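Local atomic coordinates of BT_4661 (Bacteroides thetaiotaomicron, PDB entry 4AK2), a protein that binds heparin and heparan sulphate at the bacterial cell surface, as a SusE-like protein of which this chain is the C-terminal ligand-binding part. Residues N15-T19 with Y127-V131; D26-A32 with V111-M117; Y242-M247 with W275-K279. One frame throughout, in Å; residues are numbered along the deposited sequence.

Interaction 1. Residues N15-T19 with Y127-V131; sequences NLGLT and YTPFV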
ATOM      1  N   ASN A  15      -1.417 -14.559  -1.535  1.00 14.02           N
ATOM      2  CA  ASN A  15      -2.414 -15.585  -1.273  1.00 14.25           C
ATOM      3  C   ASN A  15      -3.783 -15.178  -1.851  1.00 13.64           C
ATOM      4  O   ASN A  15      -4.810 -15.598  -1.317  1.00 16.67           O
ATOM      5  CB  ASN A  15      -2.512 -15.898   0.232  1.00 14.63           C
ATOM      6  CG  ASN A  15      -3.112 -14.749   1.023  1.00 13.49           C
ATOM      7  OD1 ASN A  15      -3.283 -13.638   0.517  1.00 14.57           O
ATOM      8  ND2 ASN A  15      -3.434 -15.028   2.289  1.00 15.92           N
ATOM      9  N   LEU A  16      -3.778 -14.380  -2.934  1.00 15.02           N
ATOM     10  CA  LEU A  16      -4.967 -13.823  -3.572  1.00 17.11           C
ATOM     11  C   LEU A  16      -5.307 -14.548  -4.872  1.00 18.69           C
ATOM     12  O   LEU A  16      -6.303 -14.210  -5.480  1.00 20.56           O
ATOM     13  CB  LEU A  16      -4.803 -12.307  -3.853  1.00 18.71           C
ATOM     14  CG  LEU A  16      -4.365 -11.367  -2.702  1.00 20.50           C
ATOM     15  CD1 LEU A  16      -4.326  -9.919  -3.164  1.00 22.07           C
ATOM     16  CD2 LEU A  16      -5.323 -11.509  -1.552  1.00 23.10           C
ATOM     17  N   GLY A  17      -4.493 -15.533  -5.278  1.00 17.20           N
ATOM     18  CA  GLY A  17      -4.711 -16.260  -6.544  1.00 19.93           C
ATOM     19  C   GLY A  17      -4.287 -15.483  -7.781  1.00 16.82           C
ATOM     20  O   GLY A  17      -4.666 -15.832  -8.907  1.00 20.64           O
ATOM     21  N   LEU A  18      -3.489 -14.428  -7.566  1.00 15.61           N
ATOM     22  CA  LEU A  18      -3.012 -13.582  -8.644  1.00 15.43           C
ATOM     23  C   LEU A  18      -1.723 -14.117  -9.264  1.00 15.63           C
ATOM     24  O   LEU A  18      -0.760 -14.430  -8.510  1.00 15.34           O
ATOM     25  CB  LEU A  18      -2.822 -12.142  -8.154  1.00 14.90           C
ATOM     26  CG  LEU A  18      -4.116 -11.456  -7.685  1.00 17.37           C
ATOM     27  CD1 LEU A  18      -3.805 -10.151  -7.005  1.00 18.35           C
ATOM     28  CD2 LEU A  18      -5.001 -11.225  -8.921  1.00 20.61           C
ATOM     29  N   THR A  19      -1.682 -14.221 -10.608  1.00 15.41           N
ATOM     30  CA  THR A  19      -0.520 -14.786 -11.266  1.00 16.33           C
ATOM     31  C   THR A  19      -0.216 -14.010 -12.535  1.00 15.81           C
ATOM     32  O   THR A  19      -1.119 -13.356 -13.084  1.00 17.43           O
ATOM     33  CB  THR A  19      -0.745 -16.249 -11.683  1.00 18.43           C
ATOM     34  OG1 THR A  19      -1.878 -16.323 -12.549  1.00 21.27           O
ATOM     35  CG2 THR A  19      -0.935 -17.141 -10.461  1.00 21.37           C
ATOM     36  N   TYR A 127      -9.982  -4.716  -2.332  1.00 12.51           N
ATOM     37  CA  TYR A 127      -9.277  -4.519  -3.589  1.00 11.52           C
ATOM     38  C   TYR A 127      -8.371  -5.748  -3.769  1.00 12.65           C
ATOM     39  O   TYR A 127      -7.617  -6.103  -2.847  1.00 12.73           O
ATOM     40  CB  TYR A 127      -8.381  -3.276  -3.492  1.00 12.67           C
ATOM     41  CG  TYR A 127      -9.140  -1.959  -3.493  1.00 11.29           C
ATOM     42  CD1 TYR A 127      -9.675  -1.419  -2.329  1.00 12.78           C
ATOM     43  CD2 TYR A 127      -9.352  -1.267  -4.675  1.00 12.14           C
ATOM     44  CE1 TYR A 127     -10.363  -0.229  -2.329  1.00 12.28           C
ATOM     45  CE2 TYR A 127     -10.043  -0.070  -4.711  1.00 12.34           C
ATOM     46  CZ  TYR A 127     -10.569   0.445  -3.519  1.00 11.69           C
ATOM     47  OH  TYR A 127     -11.294   1.637  -3.537  1.00 13.51           O
ATOM     48  N   THR A 128      -8.438  -6.356  -4.934  1.00 13.41           N
ATOM     49  CA  THR A 128      -7.592  -7.530  -5.224  1.00 12.73           C
ATOM     50  C   THR A 128      -6.935  -7.268  -6.566  1.00 11.72           C
ATOM     51  O   THR A 128      -7.591  -7.468  -7.608  1.00 13.70           O
ATOM     52  CB  THR A 128      -8.445  -8.814  -5.267  1.00 14.28           C
ATOM     53  OG1 THR A 128      -9.079  -9.002  -4.003  1.00 17.28           O
ATOM     54  CG2 THR A 128      -7.589 -10.042  -5.618  1.00 16.05           C
ATOM     55  N   PRO A 129      -5.663  -6.873  -6.612  1.00 11.92           N
ATOM     56  CA  PRO A 129      -4.722  -6.691  -5.506  1.00 12.23           C
ATOM     57  C   PRO A 129      -5.035  -5.450  -4.698  1.00 12.05           C
ATOM     58  O   PRO A 129      -5.571  -4.470  -5.183  1.00 11.70           O
ATOM     59  CB  PRO A 129      -3.374  -6.503  -6.247  1.00 11.83           C
ATOM     60  CG  PRO A 129      -3.769  -5.827  -7.541  1.00 11.76           C
ATOM     61  CD  PRO A 129      -5.053  -6.502  -7.918  1.00 12.40           C
ATOM     62  N   PHE A 130      -4.622  -5.526  -3.430  1.00 11.45           N
ATOM     63  CA  PHE A 130      -4.751  -4.370  -2.507  1.00 11.43           C
ATOM     64  C   PHE A 130      -3.526  -3.505  -2.477  1.00 10.49           C
ATOM     65  O   PHE A 130      -3.497  -2.513  -1.723  1.00 12.24           O
ATOM     66  CB  PHE A 130      -5.221  -4.781  -1.125  1.00 11.38           C
ATOM     67  CG  PHE A 130      -4.239  -5.651  -0.372  1.00 10.85           C
ATOM     68  CD1 PHE A 130      -3.236  -5.047   0.430  1.00 12.35           C
ATOM     69  CD2 PHE A 130      -4.310  -7.053  -0.411  1.00 12.59           C
ATOM     70  CE1 PHE A 130      -2.360  -5.833   1.158  1.00 12.07           C
ATOM     71  CE2 PHE A 130      -3.426  -7.842   0.304  1.00 12.06           C
ATOM     72  CZ  PHE A 130      -2.447  -7.218   1.081  1.00 12.60           C
ATOM     73  N   VAL A 131      -2.485  -3.814  -3.246  1.00 10.97           N
ATOM     74  CA  VAL A 131      -1.335  -2.952  -3.438  1.00 10.88           C
ATOM     75  C   VAL A 131      -1.408  -2.482  -4.896  1.00 10.39           C
ATOM     76  O   VAL A 131      -1.274  -3.314  -5.829  1.00 12.14           O
ATOM     77  CB  VAL A 131      -0.007  -3.636  -3.170  1.00 11.19           C
ATOM     78  CG1 VAL A 131       1.155  -2.642  -3.296  1.00 12.12           C
ATOM     79  CG2 VAL A 131       0.005  -4.288  -1.762  1.00 11.68           C
TER
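Leu-16 and Thr-128 bring two irregular loops together with their CA atoms 7.0 Å apart, a spacing at which the join is made by side chains and not by backbone pairing. The loop 15-19 turns at Gly-17, whose positive phi of 77° a residue without a CB adopts easily, and the turn leaves Leu-16 and Leu-18 both directed at the other loop. Across from them the peptide bond before Pro-129 is cis, a form that proline tolerates far better than other residues. The methyl CD1 of Leu-18 rests against the proline ring, 3.8 Å from Pro-129 CB, the two side chains crossing at about a right angle. Thr-128 offers its methyl to both leucines: CG2 stands 4.0 Å from Leu-16 CB and as far from Leu-18 CD1. This division suits threonine, because its hydroxyl OG1 is then left to bond NH1 of Arg-29. Leu-16 reaches further in, where its CD1 touches both Pro-129 and Phe-130, 4.0 Å from Pro-129 CA and 4.0 Å from Phe-130 CD2. The Phe-130 ring comes back to this methyl because CG sits between the backbone N and the carbonyl carbon (chi1 65°), although its CB does not point at the leucine loop. The contact is a small apolar patch near the surface, well suited to branched aliphatic chains. Beneath it runs strand 27-30, touched by Leu-16 at Gln-27 and Arg-29, while Phe-130 packs on Phe-112 of strand 105-115 and bonds through its backbone to Phe-273 of strand 268-276.

Interaction 2. Residues D26-A32 with V111-M117; sequences DQFRIEA and VFFHFSM
Arg-29 and His-114 both start with CG opposite the backbone N, which lays their side chains alongside each other, and a bend at chi3 of -73° turns the arginine NE onto the histidine. Arg-29 NE donates to His-114 ND1 over 2.9 Å, nearly straight at 166°. The bond lies in the planes of both groups, which stand 85° apart; ND1 serves as acceptor, and the in-plane bond would help to hold the ring's rotation. The guanidinium also bonds the backbone O of Tyr-127 through NH2, work that its several N-H groups suit. Strands 27-30 and 105-115 run parallel here, with 27-30 at the edge of a four-stranded mixed sheet. Phe-28 N and Ile-30 N donate to Phe-112 O and His-114 O, the latter at 2.7 Å, while Phe-112 N, His-114 N and Ser-116 N donate to Asp-26 O, Phe-28 O and Ile-30 O. Gln-27, Arg-29, Phe-112 and His-114 occupy one face of the sheet; Phe-28, Ile-30, Phe-113 and Phe-115 make the other apolar. There Ile-30 CG2 meets Phe-115 CE1 at 3.6 Å, and Phe-28 CB packs on Phe-113 CD2 at 4.0 Å. The edge of the Phe-28 ring takes CG1 of Val-111, a valine whose beta-branching favours the extended backbone.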
ATOM      1  N   ASP A  26       4.223  -8.407  -3.345  1.00 11.46           N
ATOM      2  CA  ASP A  26       4.077  -9.479  -2.361  1.00 11.43           C
ATOM      3  C   ASP A  26       3.046  -9.042  -1.328  1.00 10.18           C
ATOM      4  O   ASP A  26       3.242  -8.002  -0.650  1.00 12.20           O
ATOM      5  CB  ASP A  26       5.420  -9.801  -1.708  1.00 11.52           C
ATOM      6  CG  ASP A  26       6.361 -10.556  -2.620  1.00 11.32           C
ATOM      7  OD1 ASP A  26       5.918 -11.057  -3.685  1.00 12.90           O
ATOM      8  OD2 ASP A  26       7.555 -10.666  -2.252  1.00 13.43           O
ATOM      9  N   GLN A  27       1.928  -9.742  -1.252  1.00 10.53           N
ATOM     10  CA  GLN A  27       0.776  -9.241  -0.489  1.00 10.81           C
ATOM     11  C   GLN A  27      -0.126 -10.360  -0.043  1.00 10.61           C
ATOM     12  O   GLN A  27      -0.367 -11.308  -0.777  1.00 12.06           O
ATOM     13  CB  GLN A  27       0.029  -8.198  -1.334  1.00 11.28           C
ATOM     14  CG  GLN A  27      -0.736  -8.789  -2.538  1.00 11.77           C
ATOM     15  CD  GLN A  27      -1.093  -7.707  -3.529  1.00 10.67           C
ATOM     16  OE1 GLN A  27      -2.064  -6.997  -3.374  1.00 11.91           O
ATOM     17  NE2 GLN A  27      -0.282  -7.612  -4.612  1.00 11.78           N
ATOM     18  N   PHE A  28      -0.569 -10.281   1.223  1.00 12.06           N
ATOM     19  CA  PHE A  28      -1.319 -11.337   1.874  1.00 12.20           C
ATOM     20  C   PHE A  28      -2.517 -10.804   2.597  1.00 12.66           C
ATOM     21  O   PHE A  28      -2.398  -9.861   3.366  1.00 13.08           O
ATOM     22  CB  PHE A  28      -0.393 -12.110   2.859  1.00 12.74           C
ATOM     23  CG  PHE A  28       0.729 -12.757   2.115  1.00 12.05           C
ATOM     24  CD1 PHE A  28       1.900 -12.063   1.836  1.00 13.31           C
ATOM     25  CD2 PHE A  28       0.576 -14.038   1.581  1.00 13.44           C
ATOM     26  CE1 PHE A  28       2.898 -12.637   1.033  1.00 13.16           C
ATOM     27  CE2 PHE A  28       1.579 -14.608   0.780  1.00 13.63           C
ATOM     28  CZ  PHE A  28       2.706 -13.912   0.496  1.00 13.85           C
ATOM     29  N   ARG A  29      -3.665 -11.396   2.324  1.00 13.22           N
ATOM     30  CA  ARG A  29      -4.896 -11.035   2.990  1.00 12.94           C
ATOM     31  C   ARG A  29      -5.189 -12.033   4.088  1.00 13.50           C
ATOM     32  O   ARG A  29      -5.075 -13.250   3.911  1.00 14.24           O
ATOM     33  CB  ARG A  29      -6.068 -11.004   1.973  1.00 13.47           C
ATOM     34  CG  ARG A  29      -7.423 -10.780   2.657  1.00 13.20           C
ATOM     35  CD  ARG A  29      -8.496 -10.399   1.646  1.00 13.88           C
ATOM     36  NE  ARG A  29      -8.311  -9.031   1.172  1.00 13.24           N
ATOM     37  CZ  ARG A  29      -8.349  -8.624  -0.103  1.00 12.71           C
ATOM     38  NH1 ARG A  29      -8.545  -9.480  -1.155  1.00 15.27           N
ATOM     39  NH2 ARG A  29      -8.180  -7.330  -0.336  1.00 14.41           N
ATOM     40  N   ILE A  30      -5.607 -11.504   5.229  1.00 14.77           N
ATOM     41  CA  ILE A  30      -6.228 -12.303   6.286  1.00 14.58           C
ATOM     42  C   ILE A  30      -7.730 -12.141   6.074  1.00 14.39           C
ATOM     43  O   ILE A  30      -8.256 -11.019   6.133  1.00 16.31           O
ATOM     44  CB  ILE A  30      -5.802 -11.841   7.697  1.00 15.24           C
ATOM     45  CG1 ILE A  30      -4.267 -11.899   7.824  1.00 18.05           C
ATOM     46  CG2 ILE A  30      -6.497 -12.698   8.748  1.00 17.80           C
ATOM     47  CD1 ILE A  30      -3.521 -10.638   7.461  1.00 20.48           C
ATOM     48  N   GLU A  31      -8.411 -13.251   5.782  1.00 16.96           N
ATOM     49  CA  GLU A  31      -9.825 -13.220   5.419  1.00 17.13           C
ATOM     50  C   GLU A  31     -10.682 -12.653   6.556  1.00 16.32           C
ATOM     51  O   GLU A  31     -10.336 -12.766   7.734  1.00 19.87           O
ATOM     52  CB  GLU A  31     -10.321 -14.629   5.053  1.00 22.22           C
ATOM     53  CG  GLU A  31     -10.438 -15.566   6.273  1.00 28.46           C
ATOM     54  CD  GLU A  31     -10.888 -16.985   5.889  1.00 37.74           C
ATOM     55  OE1 GLU A  31     -11.732 -17.134   4.957  1.00 44.80           O
ATOM     56  OE2 GLU A  31     -10.392 -17.952   6.507  1.00 41.27           O
ATOM     57  N   ALA A  32     -11.818 -12.069   6.188  1.00 19.31           N
ATOM     58  CA  ALA A  32     -12.775 -11.556   7.141  1.00 18.89           C
ATOM     59  C   ALA A  32     -13.087 -12.622   8.193  1.00 18.73           C
ATOM     60  O   ALA A  32     -13.377 -13.782   7.852  1.00 21.40           O
ATOM     61  CB  ALA A  32     -14.025 -11.105   6.422  1.00 18.79           C
ATOM     62  N   VAL A 111       6.715  -6.202   1.874  1.00 11.22           N
ATOM     63  CA  VAL A 111       5.649  -7.175   1.889  1.00 11.44           C
ATOM     64  C   VAL A 111       4.442  -6.526   2.543  1.00 11.64           C
ATOM     65  O   VAL A 111       4.596  -5.895   3.617  1.00 13.14           O
ATOM     66  CB  VAL A 111       6.041  -8.508   2.571  1.00 12.40           C
ATOM     67  CG1 VAL A 111       4.879  -9.510   2.551  1.00 12.77           C
ATOM     68  CG2 VAL A 111       7.303  -9.074   1.942  1.00 14.06           C
ATOM     69  N   PHE A 112       3.257  -6.687   1.994  1.00 11.40           N
ATOM     70  CA  PHE A 112       2.067  -6.028   2.438  1.00 11.14           C
ATOM     71  C   PHE A 112       1.035  -7.008   2.953  1.00 11.02           C
ATOM     72  O   PHE A 112       0.976  -8.173   2.513  1.00 12.11           O
ATOM     73  CB  PHE A 112       1.472  -5.233   1.289  1.00 11.98           C
ATOM     74  CG  PHE A 112       2.383  -4.175   0.726  1.00 11.24           C
ATOM     75  CD1 PHE A 112       3.267  -4.487  -0.311  1.00 11.66           C
ATOM     76  CD2 PHE A 112       2.300  -2.841   1.127  1.00 11.77           C
ATOM     77  CE1 PHE A 112       4.061  -3.518  -0.883  1.00 12.05           C
ATOM     78  CE2 PHE A 112       3.123  -1.871   0.568  1.00 12.57           C
ATOM     79  CZ  PHE A 112       3.986  -2.194  -0.494  1.00 11.20           C
ATOM     80  N   PHE A 113       0.213  -6.522   3.881  1.00 12.23           N
ATOM     81  CA  PHE A 113      -0.843  -7.304   4.520  1.00 12.41           C
ATOM     82  C   PHE A 113      -2.140  -6.561   4.566  1.00 12.04           C
ATOM     83  O   PHE A 113      -2.141  -5.357   4.759  1.00 13.14           O
ATOM     84  CB  PHE A 113      -0.432  -7.707   5.962  1.00 13.58           C
ATOM     85  CG  PHE A 113       0.745  -8.609   5.993  1.00 12.55           C
ATOM     86  CD1 PHE A 113       2.044  -8.084   5.960  1.00 13.70           C
ATOM     87  CD2 PHE A 113       0.578  -9.990   6.055  1.00 14.60           C
ATOM     88  CE1 PHE A 113       3.177  -8.936   5.942  1.00 14.36           C
ATOM     89  CE2 PHE A 113       1.691 -10.856   6.034  1.00 16.02           C
ATOM     90  CZ  PHE A 113       2.997 -10.329   6.007  1.00 14.40           C
ATOM     91  N   HIS A 114      -3.245  -7.282   4.382  1.00 12.11           N
ATOM     92  CA  HIS A 114      -4.584  -6.695   4.550  1.00 12.28           C
ATOM     93  C   HIS A 114      -5.389  -7.572   5.438  1.00 12.62           C
ATOM     94  O   HIS A 114      -5.569  -8.772   5.167  1.00 14.61           O
ATOM     95  CB  HIS A 114      -5.319  -6.596   3.195  1.00 11.89           C
ATOM     96  CG  HIS A 114      -6.745  -6.054   3.336  1.00 12.43           C
ATOM     97  ND1 HIS A 114      -7.838  -6.685   2.850  1.00 12.80           N
ATOM     98  CD2 HIS A 114      -7.209  -4.908   3.984  1.00 13.88           C
ATOM     99  CE1 HIS A 114      -8.941  -5.966   3.132  1.00 15.05           C
ATOM    100  NE2 HIS A 114      -8.566  -4.890   3.844  1.00 13.84           N
ATOM    101  N   PHE A 115      -5.896  -7.020   6.537  1.00 15.26           N
ATOM    102  CA  PHE A 115      -6.780  -7.750   7.466  1.00 14.45           C
ATOM    103  C   PHE A 115      -8.193  -7.343   7.060  1.00 13.59           C
ATOM    104  O   PHE A 115      -8.651  -6.247   7.401  1.00 15.33           O
ATOM    105  CB  PHE A 115      -6.440  -7.447   8.918  1.00 15.50           C
ATOM    106  CG  PHE A 115      -7.016  -8.409   9.935  1.00 16.29           C
ATOM    107  CD1 PHE A 115      -7.971  -9.402   9.620  1.00 16.73           C
ATOM    108  CD2 PHE A 115      -6.565  -8.316  11.251  1.00 18.93           C
ATOM    109  CE1 PHE A 115      -8.451 -10.283  10.601  1.00 16.84           C
ATOM    110  CE2 PHE A 115      -7.046  -9.172  12.236  1.00 20.30           C
ATOM    111  CZ  PHE A 115      -7.983 -10.152  11.907  1.00 19.83           C
ATOM    112  N   SER A 116      -8.885  -8.204   6.330  1.00 14.86           N
ATOM    113  CA  SER A 116     -10.214  -7.863   5.835  1.00 15.17           C
ATOM    114  C   SER A 116     -11.273  -7.979   6.938  1.00 15.53           C
ATOM    115  O   SER A 116     -11.017  -8.567   7.992  1.00 19.17           O
ATOM    116  CB  SER A 116     -10.590  -8.744   4.652  1.00 15.87           C
ATOM    117  OG  SER A 116     -11.688  -8.132   4.009  1.00 17.94           O
ATOM    118  N   MET A 117     -12.464  -7.420   6.693  1.00 16.61           N
ATOM    119  CA  MET A 117     -13.567  -7.516   7.633  1.00 17.46           C
ATOM    120  C   MET A 117     -14.874  -7.174   6.940  1.00 16.77           C
ATOM    121  O   MET A 117     -14.880  -6.550   5.873  1.00 17.98           O
ATOM    122  CB  MET A 117     -13.363  -6.561   8.812  1.00 19.11           C
ATOM    123  CG  MET A 117     -13.595  -5.093   8.489  1.00 19.28           C
ATOM    124  SD  MET A 117     -13.292  -4.006   9.888  1.00 20.84           S
ATOM    125  CE  MET A 117     -14.557  -4.541  11.037  1.00 23.16           C
TER

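Interaction 3. Residues Y242-M247 with W275-K279; sequences YANGAM and WFDTK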
ATOM      1  N   TYR A 242      11.248  11.499  -8.210  1.00 11.96           N
ATOM      2  CA  TYR A 242       9.918  10.886  -8.171  1.00 11.88           C
ATOM      3  C   TYR A 242       9.695  10.131  -6.853  1.00 11.04           C
ATOM      4  O   TYR A 242      10.649   9.560  -6.289  1.00 12.91           O
ATOM      5  CB  TYR A 242       9.721   9.924  -9.362  1.00 11.52           C
ATOM      6  CG  TYR A 242       9.411  10.662 -10.609  1.00 11.76           C
ATOM      7  CD1 TYR A 242       8.104  11.051 -10.889  1.00 13.60           C
ATOM      8  CD2 TYR A 242      10.407  10.947 -11.558  1.00 12.11           C
ATOM      9  CE1 TYR A 242       7.795  11.729 -12.060  1.00 14.36           C
ATOM     10  CE2 TYR A 242      10.106  11.627 -12.728  1.00 13.18           C
ATOM     11  CZ  TYR A 242       8.800  12.001 -12.985  1.00 13.48           C
ATOM     12  OH  TYR A 242       8.522  12.661 -14.153  1.00 14.38           O
ATOM     13  N   ALA A 243       8.445  10.078  -6.422  1.00 11.11           N
ATOM     14  CA  ALA A 243       8.082   9.193  -5.320  1.00 10.29           C
ATOM     15  C   ALA A 243       8.522   7.767  -5.642  1.00 10.83           C
ATOM     16  O   ALA A 243       8.305   7.283  -6.782  1.00 11.96           O
ATOM     17  CB  ALA A 243       6.591   9.201  -5.022  1.00 11.98           C
ATOM     18  N   ASN A 244       9.119   7.091  -4.665  1.00 11.01           N
ATOM     19  CA  ASN A 244       9.468   5.693  -4.750  1.00 11.03           C
ATOM     20  C   ASN A 244       9.214   5.165  -3.354  1.00 10.08           C
ATOM     21  O   ASN A 244      10.055   5.299  -2.446  1.00 11.58           O
ATOM     22  CB  ASN A 244      10.909   5.471  -5.220  1.00 11.64           C
ATOM     23  CG  ASN A 244      11.203   4.031  -5.451  1.00 12.01           C
ATOM     24  OD1 ASN A 244      11.178   3.229  -4.524  1.00 13.16           O
ATOM     25  ND2 ASN A 244      11.448   3.690  -6.709  1.00 15.82           N
ATOM     26  N   GLY A 245       8.010   4.696  -3.118  1.00 10.20           N
ATOM     27  CA  GLY A 245       7.523   4.476  -1.767  1.00 10.87           C
ATOM     28  C   GLY A 245       6.056   4.153  -1.738  1.00  9.83           C
ATOM     29  O   GLY A 245       5.431   3.993  -2.804  1.00 10.71           O
ATOM     30  N   ALA A 246       5.476   4.019  -0.557  1.00 10.57           N
ATOM     31  CA  ALA A 246       4.129   3.496  -0.406  1.00 10.45           C
ATOM     32  C   ALA A 246       3.276   4.400   0.471  1.00 10.18           C
ATOM     33  O   ALA A 246       3.727   4.811   1.564  1.00 12.25           O
ATOM     34  CB  ALA A 246       4.156   2.090   0.173  1.00 12.44           C
ATOM     35  N   MET A 247       2.056   4.690   0.068  1.00 10.52           N
ATOM     36  CA  MET A 247       1.097   5.542   0.793  1.00  9.98           C
ATOM     37  C   MET A 247      -0.131   4.784   1.180  1.00 11.33           C
ATOM     38  O   MET A 247      -0.743   4.047   0.352  1.00 11.19           O
ATOM     39  CB  MET A 247       0.756   6.786  -0.038  1.00 11.58           C
ATOM     40  CG  MET A 247      -0.163   7.806   0.679  1.00 11.89           C
ATOM     41  SD  MET A 247      -1.932   7.423   0.669  1.00 13.82           S
ATOM     42  CE  MET A 247      -2.342   7.868  -1.014  1.00 17.52           C
ATOM     43  N   TRP A 275       1.722   1.960  -4.159  1.00  9.71           N
ATOM     44  CA  TRP A 275       3.156   1.835  -4.241  1.00  9.78           C
ATOM     45  C   TRP A 275       3.641   2.526  -5.476  1.00  9.32           C
ATOM     46  O   TRP A 275       3.340   2.040  -6.617  1.00 10.88           O
ATOM     47  CB  TRP A 275       3.584   0.373  -4.173  1.00 10.23           C
ATOM     48  CG  TRP A 275       5.057   0.101  -4.279  1.00 10.57           C
ATOM     49  CD1 TRP A 275       6.110   0.996  -4.361  1.00 11.12           C
ATOM     50  CD2 TRP A 275       5.657  -1.220  -4.344  1.00 10.70           C
ATOM     51  NE1 TRP A 275       7.322   0.312  -4.456  1.00 11.71           N
ATOM     52  CE2 TRP A 275       7.098  -1.021  -4.458  1.00 10.58           C
ATOM     53  CE3 TRP A 275       5.148  -2.518  -4.340  1.00 11.07           C
ATOM     54  CZ2 TRP A 275       7.977  -2.095  -4.573  1.00 11.86           C
ATOM     55  CZ3 TRP A 275       6.025  -3.588  -4.440  1.00 12.73           C
ATOM     56  CH2 TRP A 275       7.421  -3.380  -4.548  1.00 12.45           C
ATOM     57  N   PHE A 276       4.317   3.650  -5.373  1.00  9.75           N
ATOM     58  CA  PHE A 276       4.854   4.437  -6.478  1.00  9.82           C
ATOM     59  C   PHE A 276       6.241   3.959  -6.826  1.00 10.24           C
ATOM     60  O   PHE A 276       7.125   3.858  -5.987  1.00 10.64           O
ATOM     61  CB  PHE A 276       4.997   5.921  -6.065  1.00 11.38           C
ATOM     62  CG  PHE A 276       3.738   6.530  -5.517  1.00 10.53           C
ATOM     63  CD1 PHE A 276       2.798   7.177  -6.334  1.00 11.76           C
ATOM     64  CD2 PHE A 276       3.503   6.523  -4.132  1.00 12.01           C
ATOM     65  CE1 PHE A 276       1.658   7.752  -5.817  1.00 11.48           C
ATOM     66  CE2 PHE A 276       2.353   7.093  -3.616  1.00 12.58           C
ATOM     67  CZ  PHE A 276       1.425   7.709  -4.443  1.00 11.99           C
ATOM     68  N   ASP A 277       6.460   3.664  -8.121  1.00 10.76           N
ATOM     69  CA  ASP A 277       7.814   3.362  -8.636  1.00 11.22           C
ATOM     70  C   ASP A 277       7.800   3.591 -10.151  1.00 10.22           C
ATOM     71  O   ASP A 277       6.929   3.053 -10.861  1.00 11.72           O
ATOM     72  CB  ASP A 277       8.189   1.898  -8.317  1.00 11.62           C
ATOM     73  CG  ASP A 277       9.642   1.569  -8.555  1.00 11.28           C
ATOM     74  OD1 ASP A 277      10.215   2.020  -9.558  1.00 13.70           O
ATOM     75  OD2 ASP A 277      10.181   0.772  -7.760  1.00 15.16           O
ATOM     76  N   THR A 278       8.718   4.423 -10.617  1.00 11.17           N
ATOM     77  CA  THR A 278       8.838   4.680 -12.054  1.00 12.09           C
ATOM     78  C   THR A 278       9.140   3.425 -12.896  1.00 11.53           C
ATOM     79  O   THR A 278       8.971   3.475 -14.121  1.00 14.21           O
ATOM     80  CB  THR A 278       9.907   5.747 -12.376  1.00 13.48           C
ATOM     81  OG1 THR A 278      11.133   5.399 -11.773  1.00 15.37           O
ATOM     82  CG2 THR A 278       9.475   7.123 -11.934  1.00 14.46           C
ATOM     83  N   LYS A 279       9.568   2.336 -12.263  1.00 12.65           N
ATOM     84  CA  LYS A 279       9.851   1.106 -12.994  1.00 13.67           C
ATOM     85  C   LYS A 279       8.578   0.323 -13.305  1.00 14.18           C
ATOM     86  O   LYS A 279       8.621  -0.602 -14.106  1.00 17.43           O
ATOM     87  CB  LYS A 279      10.826   0.214 -12.186  1.00 18.66           C
ATOM     88  CG  LYS A 279      12.240   0.720 -12.014  1.00 27.53           C
ATOM     89  CD  LYS A 279      12.839   1.134 -13.329  1.00 21.42           C
TER
HETATM   90  O   HOH W   1      10.088   5.922  -8.530  1.00 13.37           O
HETATM   91  O   HOH W   2      10.087   0.745  -5.035  1.00 13.36           O
HETATM   92  O   HOH W   3      12.899   1.076  -7.543  1.00 25.24           O
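Asn-244 reaches from its CB, 4.2 Å from Phe-276 O, out along the side chain of Asp-277, with which it lies side by side, the amide and carboxylate planes 60° apart. Its CG is trans to the backbone N (chi1 -173°), which carries the amide out beside the carboxylate, and the amide divides its work there. OD1 accepts from water 2, while ND2, 3.3 Å from Asp-277 CG, donates to waters 1 and 3. Waters 2 and 3 both donate to Asp-277 OD2, and water 2 also accepts from Trp-275 NE1 in the plane of the indole. Asparagine suits the place because one end of its amide accepts and the other donates. Asp-277 OD1 meanwhile takes the backbone N of Lys-279 at 2.8 Å, forming an Asx turn just after strand 268-276. A leucine in place of this aspartate would probably leave Lys-279 N without its acceptor and waters 2 and 3 without the oxygen they share. Upstream, strands 241-254 and 268-276 pair antiparallel, with Gly-245 and Phe-276 as a hydrogen-bonded pair; Phe-276 N donates to Gly-245 O at 2.8 Å, and Gly-245 N returns the bond to Phe-276 O. Ala-246 and Trp-275 form the next, non-hydrogen-bonded pair. The Phe-276 ring, stacked on Trp-236, receives Met-247 CB at its edge, 3.9 Å from CE2, and the small Ala-243 CB lies 3.8 Å from Phe-276 CB. At the outer end Thr-278 CG2 makes an off-centre CH-pi contact with the Tyr-242 ring, its methyl 3.8 Å from CG, and water 1 links Ala-243 O to Thr-278 N.

How the interactions relate
Interactions 1 and 2 lie side by side, their centres about 9 Å apart, and the pairing of 26-32 with 111-117 is nested along the chain within the loop that interaction 1 closes. Arg-29 belongs to both neighbourhoods, since its backbone N bonds Asn-15 OD1. Interaction 3 follows later in the chain, about 20 Å from interaction 2 between centres, in the separate seven-stranded sheet. The two sheets meet where Phe-112 packs on Trp-275 and Ala-246, whereas Val-131 against Trp-275 is the contact that links interactions 1 and 3. Residues 127-131 lead from the four-stranded sheet into strand 131-134, joining the two parts of this glycan-binding piece.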